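Local coordinates for protein putative leucoanthocyanidin reductase 1 (Vitis vinifera, PDB 3I5M) that probably catalyses the NADPH-dependent reduction of leucoanthocyanidins to flavan-3-ols such as catechin, at residues N190-F195 and C225-I230. Residues are numbered along the deposited sequence; the frame is centred on the assembly and turned at random.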
ATOM      1  N   ASN A 190     -12.876  17.528  10.309  1.00 12.46           N
ATOM      2  CA  ASN A 190     -14.153  16.828  10.016  0.50 12.16           C
ATOM      3  C   ASN A 190     -14.166  16.180   8.612  1.00 11.74           C
ATOM      4  O   ASN A 190     -15.213  16.046   7.971  1.00 11.22           O
ATOM      5  CB  ASN A 190     -15.360  17.762  10.228  0.50 12.04           C
ATOM      6  CG  ASN A 190     -16.684  17.016  10.300  0.50 12.55           C
ATOM      7  OD1 ASN A 190     -16.814  16.016  10.995  0.50 14.08           O
ATOM      8  ND2 ASN A 190     -17.683  17.520   9.590  0.50 14.46           N
ATOM      9  N   VAL A 191     -12.987  15.752   8.152  1.00 11.40           N
ATOM     10  CA  VAL A 191     -12.847  15.109   6.854  1.00 11.19           C
ATOM     11  C   VAL A 191     -12.432  13.648   7.009  1.00 11.41           C
ATOM     12  O   VAL A 191     -11.358  13.395   7.532  1.00 11.67           O
ATOM     13  CB  VAL A 191     -11.831  15.845   5.962  1.00 11.01           C
ATOM     14  CG1 VAL A 191     -11.643  15.090   4.666  1.00  9.33           C
ATOM     15  CG2 VAL A 191     -12.290  17.259   5.681  1.00  9.71           C
ATOM     16  N   LYS A 192     -13.276  12.715   6.538  1.00 11.36           N
ATOM     17  CA  LYS A 192     -13.123  11.246   6.772  1.00 11.35           C
ATOM     18  C   LYS A 192     -11.996  10.544   5.993  1.00 11.71           C
ATOM     19  O   LYS A 192     -11.695  10.884   4.835  1.00 11.73           O
ATOM     20  CB  LYS A 192     -14.441  10.477   6.479  1.00 11.03           C
ATOM     21  CG  LYS A 192     -15.664  10.842   7.345  1.00 10.46           C
ATOM     22  CD  LYS A 192     -15.667  10.067   8.607  1.00 10.62           C
ATOM     23  CE  LYS A 192     -16.991  10.171   9.313  1.00 11.34           C
ATOM     24  NZ  LYS A 192     -16.922   9.351  10.546  1.00 11.24           N
ATOM     25  N   ALA A 193     -11.411   9.521   6.614  1.00 11.87           N
ATOM     26  CA  ALA A 193     -10.459   8.666   5.928  1.00 11.90           C
ATOM     27  C   ALA A 193     -10.732   7.208   6.270  1.00 11.88           C
ATOM     28  O   ALA A 193     -11.457   6.931   7.240  1.00 11.75           O
ATOM     29  CB  ALA A 193      -9.024   9.068   6.308  1.00 12.33           C
ATOM     30  N   TYR A 194     -10.164   6.284   5.476  1.00 11.52           N
ATOM     31  CA  TYR A 194     -10.193   4.856   5.810  1.00 11.87           C
ATOM     32  C   TYR A 194      -8.831   4.338   6.314  1.00 12.84           C
ATOM     33  O   TYR A 194      -7.786   4.559   5.682  1.00 13.01           O
ATOM     34  CB  TYR A 194     -10.673   4.012   4.637  1.00 11.54           C
ATOM     35  CG  TYR A 194     -12.117   4.231   4.227  1.00 10.47           C
ATOM     36  CD1 TYR A 194     -12.436   5.060   3.152  1.00  9.38           C
ATOM     37  CD2 TYR A 194     -13.158   3.589   4.884  1.00  9.67           C
ATOM     38  CE1 TYR A 194     -13.758   5.262   2.756  1.00  8.83           C
ATOM     39  CE2 TYR A 194     -14.495   3.787   4.484  1.00  9.55           C
ATOM     40  CZ  TYR A 194     -14.781   4.628   3.421  1.00  9.30           C
ATOM     41  OH  TYR A 194     -16.092   4.836   3.014  1.00  9.66           O
ATOM     42  N   PHE A 195      -8.857   3.662   7.463  1.00 13.39           N
ATOM     43  CA  PHE A 195      -7.654   3.138   8.105  1.00 14.37           C
ATOM     44  C   PHE A 195      -7.705   1.607   8.151  1.00 15.73           C
ATOM     45  O   PHE A 195      -8.694   1.026   8.592  1.00 16.49           O
ATOM     46  CB  PHE A 195      -7.520   3.683   9.532  1.00 13.92           C
ATOM     47  CG  PHE A 195      -7.375   5.173   9.598  1.00 13.06           C
ATOM     48  CD1 PHE A 195      -6.113   5.762   9.532  1.00 10.86           C
ATOM     49  CD2 PHE A 195      -8.506   5.993   9.700  1.00 12.28           C
ATOM     50  CE1 PHE A 195      -5.976   7.142   9.572  1.00 11.88           C
ATOM     51  CE2 PHE A 195      -8.379   7.379   9.742  1.00 13.12           C
ATOM     52  CZ  PHE A 195      -7.105   7.962   9.686  1.00 11.67           C
ATOM     53  N   CYS A 225     -16.334   0.536   9.725  1.00 18.35           N
ATOM     54  CA  CYS A 225     -15.995   0.624  11.149  1.00 19.21           C
ATOM     55  C   CYS A 225     -14.716   1.405  11.322  1.00 18.94           C
ATOM     56  O   CYS A 225     -14.450   1.932  12.402  1.00 19.36           O
ATOM     57  CB  CYS A 225     -15.790  -0.773  11.740  1.00 19.49           C
ATOM     58  SG  CYS A 225     -14.361  -1.678  10.986  1.00 23.94           S
ATOM     59  N   ASN A 226     -13.914   1.448  10.260  1.00 18.47           N
ATOM     60  CA  ASN A 226     -12.640   2.156  10.276  1.00 17.90           C
ATOM     61  C   ASN A 226     -12.657   3.469   9.496  1.00 17.81           C
ATOM     62  O   ASN A 226     -11.601   4.051   9.207  1.00 18.18           O
ATOM     63  CB  ASN A 226     -11.508   1.225   9.822  1.00 17.83           C
ATOM     64  CG  ASN A 226     -11.305   0.061  10.785  1.00 17.06           C
ATOM     65  OD1 ASN A 226     -11.929   0.026  11.834  1.00 17.85           O
ATOM     66  ND2 ASN A 226     -10.442  -0.883  10.438  1.00 14.59           N
ATOM     67  N   CYS A 227     -13.861   3.946   9.181  1.00 17.12           N
ATOM     68  CA  CYS A 227     -14.033   5.248   8.526  1.00 16.73           C
ATOM     69  C   CYS A 227     -14.114   6.438   9.530  1.00 16.32           C
ATOM     70  O   CYS A 227     -15.155   6.696  10.153  1.00 16.13           O
ATOM     71  CB  CYS A 227     -15.255   5.193   7.616  1.00 16.78           C
ATOM     72  SG  CYS A 227     -15.468   6.645   6.603  1.00 17.63           S
ATOM     73  N   LEU A 228     -13.006   7.156   9.677  1.00 15.46           N
ATOM     74  CA  LEU A 228     -12.847   8.137  10.750  1.00 14.94           C
ATOM     75  C   LEU A 228     -12.252   9.471  10.288  1.00 14.37           C
ATOM     76  O   LEU A 228     -11.494   9.515   9.315  1.00 15.12           O
ATOM     77  CB  LEU A 228     -11.937   7.559  11.829  1.00 14.87           C
ATOM     78  CG  LEU A 228     -12.370   6.319  12.617  1.00 16.20           C
ATOM     79  CD1 LEU A 228     -11.197   5.806  13.417  1.00 16.85           C
ATOM     80  CD2 LEU A 228     -13.566   6.587  13.557  1.00 16.47           C
ATOM     81  N   ASN A 229     -12.588  10.559  10.976  1.00 13.39           N
ATOM     82  CA  ASN A 229     -11.826  11.795  10.819  1.00 12.57           C
ATOM     83  C   ASN A 229     -10.806  11.915  11.961  1.00 12.03           C
ATOM     84  O   ASN A 229     -10.844  11.104  12.884  1.00 11.45           O
ATOM     85  CB  ASN A 229     -12.731  13.030  10.645  1.00 12.59           C
ATOM     86  CG  ASN A 229     -13.850  13.125  11.689  1.00 12.55           C
ATOM     87  OD1 ASN A 229     -13.654  12.838  12.863  1.00 12.13           O
ATOM     88  ND2 ASN A 229     -15.024  13.548  11.249  1.00 11.51           N
ATOM     89  N   ILE A 230      -9.875  12.869  11.883  1.00 11.47           N
ATOM     90  CA  ILE A 230      -8.848  13.010  12.927  1.00 11.48           C
ATOM     91  C   ILE A 230      -9.354  13.307  14.333  1.00 11.32           C
ATOM     92  O   ILE A 230      -8.718  12.895  15.309  1.00 10.90           O
ATOM     93  CB  ILE A 230      -7.746  14.024  12.591  1.00 11.64           C
ATOM     94  CG1 ILE A 230      -8.157  14.931  11.434  1.00 13.04           C
ATOM     95  CG2 ILE A 230      -6.444  13.308  12.257  1.00 13.00           C
TER
HETATM   96  O   HOH W   1     -17.142  14.034   9.147  1.00 19.25           O
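Ala193 and Leu228 form an antiparallel, hydrogen-bonded pair where strand 193-196 meets the short edge strand 227-228, in the small mixed sheet that stands apart from the parallel Rossmann sheet of this NmrA-like reductase. Strand 193-196 is the middle one: its other side runs parallel to strand 161-162, which contains Ile162 and follows Asn160, both NADP(+)-binding residues; the Tyr194 side chain touches Asn160. Ala193 N donates a hydrogen bond to Leu228 O at 2.7 Å, and Leu228 N donates one to Ala193 O at 2.9 Å. Phe195 N extends the pairing to Asn226 O.

The next pair, Tyr194 with Cys227, is non-hydrogen-bonded and puts both side chains on one face of the sheet. Cys227 SG, swung anti to its backbone N (chi1 -173°), sits over the face of the Tyr194 ring, 4.1 Å from the ring centroid, while Cys227 CB rests on Tyr194 CE2 at 3.5 Å. On the face that carries Ala193 and Leu228, the Phe195 ring turns an edge to the strand, with Asn226 O in its plane; Leu233 and Val307 pack against both Phe195 and Leu228.

A bend at chi2 (-86°) turns the far end of Lys192 across to the 227-228 backbone, where NZ hydrogen-bonds Cys227 O at 3.2 Å and also pairs with Glu232 in helix 230-241. An alanine here would remove both bonds and would probably leave the Glu232 carboxylate without its lysine counter-charge and Cys227 O without this donor. Asn229, the N-cap of that helix, hydrogen-bonds Glu232 OE1 through its backbone N, and its CB lies 3.4 Å from Val191 O. Beyond it, one water joins the segments: it donates to Asn190 O and lies 3.0 Å from Asn229 ND2, from which it accepts a weak bond.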